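Local structure of beta-lactamase-like protein (Koribacter versatilis, 6B9V) at residues A[59-71]-A[88-100]. The protein is a metal-binding diphosphatase of the PhnP family that cleaves reactive FAD photoproducts, with a metallo-beta-lactamase-like fold. Sequence-based numbering, arbitrary orientation.
Sequences FREQALREGIKKI and DDVRPLSFPRITG
Leu93 and Phe59 are central to a mostly apolar contact in which helix 59-66 and the loop after it pack against the short helical turns of 88-100, on one side of the sheet that includes strands 49-53, 73-75 and 104-108. Leu93 points at the loop and splits its branches: CD1 touches Ile71 CD1, at 3.7 Å, and also meets Ile68 CG2, while CD2 lies against the Lys69 carbonyl; the Leu93 side chain crosses both isoleucines at about a right angle. Ile98 CG2 reaches that same oxygen, Lys69 O, at 3.3 Å. On the helix, Phe59 holds CG anti to its backbone N (chi1 174°), which carries the ring across to Val90. The methyl CG2 of Val90 stands over one ring face, 4.1 Å from the centroid of Phe59 and 27° off the normal, a CH-pi contact, while Asp89 O meets the ring at its edge, in plane.

Polar links are few and largely water-borne. One water accepts from Ile71 N and donates to Leu93 O, 2.9 Å away; another accepts from Arg60 N at 2.9 Å and lies close to Asp89 OD2. At the solvent-exposed end of the contact, the extended Lys70 chain runs past Ile98 O to a weak hydrogen bond from NZ to Thr99 O (3.2 Å). The second subunit takes up other polar ends: its Arg39 forms a salt bridge with Asp89, its Asp24 with Lys69, and its Pro19 O accepts a hydrogen bond from Arg60 NH2.

Gly67, with positive phi, ends the helix in a Schellman motif and turns the chain toward strand 73-75, completing the beta-alpha-beta crossover from strand 49-53. Since 88-100 lies in the next connection, to parallel strand 104-108, two successive connections of the metallo-beta-lactamase fold pack together here.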
loop_
_atom_site.group_PDB
_atom_site.type_symbol
_atom_site.label_atom_id
_atom_site.label_comp_id
_atom_site.label_asym_id
_atom_site.label_seq_id
_atom_site.Cartn_x
_atom_site.Cartn_y
_atom_site.Cartn_z
ATOM N N PHE A 59 1.345 -3.118 -4.269
ATOM C CA PHE A 59 2.245 -3.275 -5.408
ATOM C C PHE A 59 3.728 -3.290 -5.024
ATOM O O PHE A 59 4.477 -4.104 -5.546
ATOM C CB PHE A 59 2.017 -2.191 -6.464
ATOM C CG PHE A 59 3.033 -2.254 -7.576
ATOM C CD1 PHE A 59 2.985 -3.275 -8.515
ATOM C CD2 PHE A 59 4.073 -1.343 -7.632
ATOM C CE1 PHE A 59 3.942 -3.371 -9.509
ATOM C CE2 PHE A 59 5.049 -1.438 -8.633
ATOM C CZ PHE A 59 4.976 -2.444 -9.569
ATOM N N ARG A 60 4.173 -2.415 -4.127
ATOM C CA ARG A 60 5.602 -2.461 -3.760
ATOM C C ARG A 60 6.011 -3.869 -3.274
ATOM O O ARG A 60 6.991 -4.452 -3.770
ATOM C CB ARG A 60 5.940 -1.419 -2.677
ATOM C CG ARG A 60 7.397 -1.539 -2.185
ATOM C CD ARG A 60 7.760 -0.387 -1.241
ATOM N NE ARG A 60 9.089 -0.578 -0.653
ATOM C CZ ARG A 60 9.350 -1.324 0.413
ATOM N NH1 ARG A 60 8.371 -1.958 1.049
ATOM N NH2 ARG A 60 10.607 -1.439 0.839
ATOM N N GLU A 61 5.240 -4.416 -2.328
ATOM C CA GLU A 61 5.501 -5.750 -1.785
ATOM C C GLU A 61 5.462 -6.815 -2.890
ATOM O O GLU A 61 6.308 -7.715 -2.930
ATOM C CB GLU A 61 4.481 -6.107 -0.680
ATOM C CG GLU A 61 4.696 -7.510 -0.035
ATOM C CD GLU A 61 3.762 -7.826 1.174
ATOM O OE1 GLU A 61 3.045 -6.927 1.715
ATOM O OE2 GLU A 61 3.761 -9.003 1.602
ATOM N N GLN A 62 4.467 -6.716 -3.771
ATOM C CA GLN A 62 4.300 -7.698 -4.859
ATOM C C GLN A 62 5.500 -7.683 -5.823
ATOM O O GLN A 62 6.018 -8.740 -6.238
ATOM C CB GLN A 62 2.972 -7.447 -5.610
ATOM C CG GLN A 62 1.720 -7.737 -4.717
ATOM C CD GLN A 62 0.382 -7.232 -5.270
ATOM O OE1 GLN A 62 0.307 -6.194 -5.919
ATOM N NE2 GLN A 62 -0.706 -7.965 -4.961
ATOM N N ALA A 63 5.952 -6.478 -6.154
ATOM C CA ALA A 63 7.092 -6.307 -7.044
ATOM C C ALA A 63 8.387 -6.814 -6.405
ATOM O O ALA A 63 9.180 -7.492 -7.051
ATOM C CB ALA A 63 7.240 -4.828 -7.444
ATOM N N LEU A 64 8.605 -6.485 -5.139
ATOM C CA LEU A 64 9.825 -6.921 -4.458
ATOM C C LEU A 64 9.857 -8.431 -4.355
ATOM O O LEU A 64 10.879 -9.060 -4.611
ATOM C CB LEU A 64 9.920 -6.293 -3.058
ATOM C CG LEU A 64 10.186 -4.794 -3.030
ATOM C CD1 LEU A 64 10.061 -4.284 -1.595
ATOM C CD2 LEU A 64 11.597 -4.502 -3.602
ATOM N N ARG A 65 8.708 -8.997 -3.990
ATOM C CA ARG A 65 8.483 -10.433 -3.900
ATOM C C ARG A 65 8.884 -11.173 -5.169
ATOM O O ARG A 65 9.457 -12.275 -5.128
ATOM C CB ARG A 65 6.986 -10.671 -3.648
ATOM C CG ARG A 65 6.624 -11.817 -2.814
ATOM C CD ARG A 65 5.419 -11.422 -2.008
ATOM N NE ARG A 65 4.172 -11.392 -2.775
ATOM C CZ ARG A 65 3.054 -11.910 -2.288
ATOM N NH1 ARG A 65 3.096 -12.463 -1.086
ATOM N NH2 ARG A 65 1.922 -11.893 -2.973
ATOM N N GLU A 66 8.526 -10.590 -6.306
ATOM C CA GLU A 66 8.781 -11.269 -7.569
ATOM C C GLU A 66 10.005 -10.760 -8.332
ATOM O O GLU A 66 10.261 -11.195 -9.463
ATOM C CB GLU A 66 7.548 -11.163 -8.457
ATOM C CG GLU A 66 6.360 -11.932 -7.910
ATOM C CD GLU A 66 6.519 -13.429 -8.093
ATOM O OE1 GLU A 66 5.760 -14.201 -7.463
ATOM O OE2 GLU A 66 7.405 -13.834 -8.878
ATOM N N GLY A 67 10.754 -9.847 -7.722
ATOM C CA GLY A 67 11.964 -9.311 -8.331
ATOM C C GLY A 67 11.730 -8.515 -9.604
ATOM O O GLY A 67 12.568 -8.530 -10.507
ATOM N N ILE A 68 10.599 -7.814 -9.684
ATOM C CA ILE A 68 10.306 -6.982 -10.853
ATOM C C ILE A 68 11.287 -5.813 -10.966
ATOM O O ILE A 68 11.454 -5.037 -10.026
ATOM C CB ILE A 68 8.874 -6.431 -10.811
ATOM C CG1 ILE A 68 7.858 -7.583 -10.886
ATOM C CG2 ILE A 68 8.648 -5.417 -11.949
ATOM C CD1 ILE A 68 6.415 -7.131 -10.699
ATOM N N LYS A 69 11.928 -5.695 -12.126
ATOM C CA LYS A 69 12.932 -4.657 -12.352
ATOM C C LYS A 69 12.481 -3.681 -13.436
ATOM O O LYS A 69 13.084 -2.631 -13.626
ATOM C CB LYS A 69 14.272 -5.285 -12.754
ATOM C CG LYS A 69 14.865 -6.248 -11.729
ATOM C CD LYS A 69 15.522 -5.500 -10.574
ATOM C CE LYS A 69 16.131 -6.456 -9.554
ATOM N NZ LYS A 69 16.713 -5.731 -8.388
ATOM N N LYS A 70 11.432 -4.048 -14.162
ATOM C CA LYS A 70 10.937 -3.249 -15.276
ATOM C C LYS A 70 9.500 -3.646 -15.614
ATOM O O LYS A 70 9.163 -4.832 -15.621
ATOM C CB LYS A 70 11.839 -3.424 -16.506
ATOM C CG LYS A 70 11.399 -2.628 -17.724
ATOM C CD LYS A 70 12.439 -2.677 -18.837
ATOM C CE LYS A 70 11.974 -1.894 -20.064
ATOM N NZ LYS A 70 13.048 -1.840 -21.094
ATOM N N ILE A 71 8.664 -2.654 -15.889
ATOM C CA ILE A 71 7.296 -2.901 -16.332
ATOM C C ILE A 71 7.115 -2.345 -17.735
ATOM O O ILE A 71 7.357 -1.165 -17.965
ATOM C CB ILE A 71 6.259 -2.250 -15.405
ATOM C CG1 ILE A 71 6.385 -2.788 -13.977
ATOM C CG2 ILE A 71 4.844 -2.478 -15.963
ATOM C CD1 ILE A 71 5.637 -1.935 -12.951
ATOM N N ASP A 88 1.314 4.927 -7.141
ATOM C CA ASP A 88 2.335 5.747 -6.490
ATOM C C ASP A 88 3.657 4.973 -6.410
ATOM O O ASP A 88 4.745 5.521 -6.661
ATOM C CB ASP A 88 1.862 6.167 -5.086
ATOM C CG ASP A 88 2.959 6.818 -4.271
ATOM O OD1 ASP A 88 3.377 7.931 -4.645
ATOM O OD2 ASP A 88 3.393 6.221 -3.259
ATOM N N ASP A 89 3.558 3.686 -6.102
ATOM C CA ASP A 89 4.745 2.861 -5.897
ATOM C C ASP A 89 5.326 2.348 -7.198
ATOM O O ASP A 89 6.402 1.758 -7.197
ATOM C CB ASP A 89 4.427 1.704 -4.951
ATOM C CG ASP A 89 4.564 2.122 -3.491
ATOM O OD1 ASP A 89 5.516 2.877 -3.193
ATOM O OD2 ASP A 89 3.740 1.720 -2.655
ATOM N N VAL A 90 4.631 2.581 -8.309
ATOM C CA VAL A 90 5.271 2.351 -9.620
ATOM C C VAL A 90 6.402 3.380 -9.975
ATOM O O VAL A 90 7.294 3.097 -10.776
ATOM C CB VAL A 90 4.194 2.337 -10.748
ATOM C CG1 VAL A 90 4.820 2.239 -12.135
ATOM C CG2 VAL A 90 3.227 1.175 -10.528
ATOM N N ARG A 91 6.391 4.554 -9.352
ATOM C CA ARG A 91 7.312 5.640 -9.733
ATOM C C ARG A 91 8.822 5.308 -9.884
ATOM O O ARG A 91 9.442 5.749 -10.854
ATOM C CB ARG A 91 7.132 6.803 -8.746
ATOM C CG ARG A 91 5.985 7.741 -9.148
ATOM C CD ARG A 91 5.238 8.337 -7.952
ATOM N NE ARG A 91 6.141 8.838 -6.919
ATOM C CZ ARG A 91 5.738 9.436 -5.804
ATOM N NH1 ARG A 91 4.447 9.615 -5.579
ATOM N NH2 ARG A 91 6.626 9.857 -4.914
ATOM N N PRO A 92 9.421 4.506 -8.977
ATOM C CA PRO A 92 10.858 4.260 -9.189
ATOM C C PRO A 92 11.185 3.376 -10.403
ATOM O O PRO A 92 12.349 3.301 -10.799
ATOM C CB PRO A 92 11.296 3.549 -7.896
ATOM C CG PRO A 92 10.186 3.783 -6.916
ATOM C CD PRO A 92 8.943 3.868 -7.739
ATOM N N LEU A 93 10.191 2.704 -10.976
ATOM C CA LEU A 93 10.429 1.936 -12.195
ATOM C C LEU A 93 10.194 2.765 -13.455
ATOM O O LEU A 93 10.422 2.286 -14.571
ATOM C CB LEU A 93 9.532 0.687 -12.240
ATOM C CG LEU A 93 9.823 -0.351 -11.153
ATOM C CD1 LEU A 93 8.863 -1.534 -11.269
ATOM C CD2 LEU A 93 11.286 -0.810 -11.194
ATOM N N SER A 94 9.734 4.002 -13.286
ATOM C CA SER A 94 9.328 4.819 -14.434
ATOM C C SER A 94 10.393 5.809 -14.903
ATOM O O SER A 94 10.170 6.567 -15.853
ATOM C CB SER A 94 8.052 5.596 -14.106
ATOM O OG SER A 94 8.307 6.573 -13.111
ATOM N N PHE A 95 11.542 5.820 -14.246
ATOM C CA PHE A 95 12.580 6.770 -14.630
ATOM C C PHE A 95 13.404 6.231 -15.791
ATOM O O PHE A 95 13.618 5.022 -15.885
ATOM C CB PHE A 95 13.461 7.110 -13.428
ATOM C CG PHE A 95 12.819 8.078 -12.485
ATOM C CD1 PHE A 95 12.633 9.400 -12.862
ATOM C CD2 PHE A 95 12.364 7.668 -11.245
ATOM C CE1 PHE A 95 12.026 10.300 -12.010
ATOM C CE2 PHE A 95 11.757 8.564 -10.383
ATOM C CZ PHE A 95 11.587 9.882 -10.766
ATOM N N PRO A 96 13.856 7.133 -16.687
ATOM C CA PRO A 96 14.566 6.805 -17.930
ATOM C C PRO A 96 15.660 5.760 -17.750
ATOM O O PRO A 96 15.808 4.884 -18.607
ATOM C CB PRO A 96 15.162 8.149 -18.344
ATOM C CG PRO A 96 14.173 9.136 -17.858
ATOM C CD PRO A 96 13.670 8.590 -16.547
ATOM N N ARG A 97 16.398 5.860 -16.646
ATOM C CA ARG A 97 17.442 4.905 -16.295
ATOM C C ARG A 97 16.969 3.478 -16.496
ATOM O O ARG A 97 17.646 2.670 -17.129
ATOM C CB ARG A 97 17.867 5.084 -14.837
ATOM C CG ARG A 97 17.943 6.525 -14.358
ATOM C CD ARG A 97 17.391 6.642 -12.941
ATOM N NE ARG A 97 17.672 5.454 -12.142
ATOM C CZ ARG A 97 17.284 5.293 -10.881
ATOM N NH1 ARG A 97 16.601 6.251 -10.269
ATOM N NH2 ARG A 97 17.583 4.174 -10.232
ATOM N N ILE A 98 15.792 3.184 -15.947
ATOM C CA ILE A 98 15.231 1.840 -15.972
ATOM C C ILE A 98 14.439 1.566 -17.247
ATOM O O ILE A 98 14.546 0.488 -17.833
ATOM C CB ILE A 98 14.314 1.596 -14.746
ATOM C CG1 ILE A 98 15.160 1.417 -13.484
ATOM C CG2 ILE A 98 13.415 0.377 -14.959
ATOM C CD1 ILE A 98 14.376 0.917 -12.302
ATOM N N THR A 99 13.647 2.540 -17.677
ATOM C CA THR A 99 12.736 2.314 -18.791
ATOM C C THR A 99 13.491 2.200 -20.102
ATOM O O THR A 99 13.136 1.403 -20.968
ATOM C CB THR A 99 11.697 3.440 -18.924
ATOM O OG1 THR A 99 12.374 4.689 -19.113
ATOM C CG2 THR A 99 10.799 3.515 -17.683
ATOM N N GLY A 100 14.537 3.006 -20.242
ATOM C CA GLY A 100 15.281 3.076 -21.482
ATOM C C GLY A 100 14.969 4.359 -22.219
ATOM O O GLY A 100 15.513 4.615 -23.291
HETATM O O HOH W 1 2.378 -0.296 -3.135
HETATM O O HOH W 2 9.789 -0.047 -16.134
#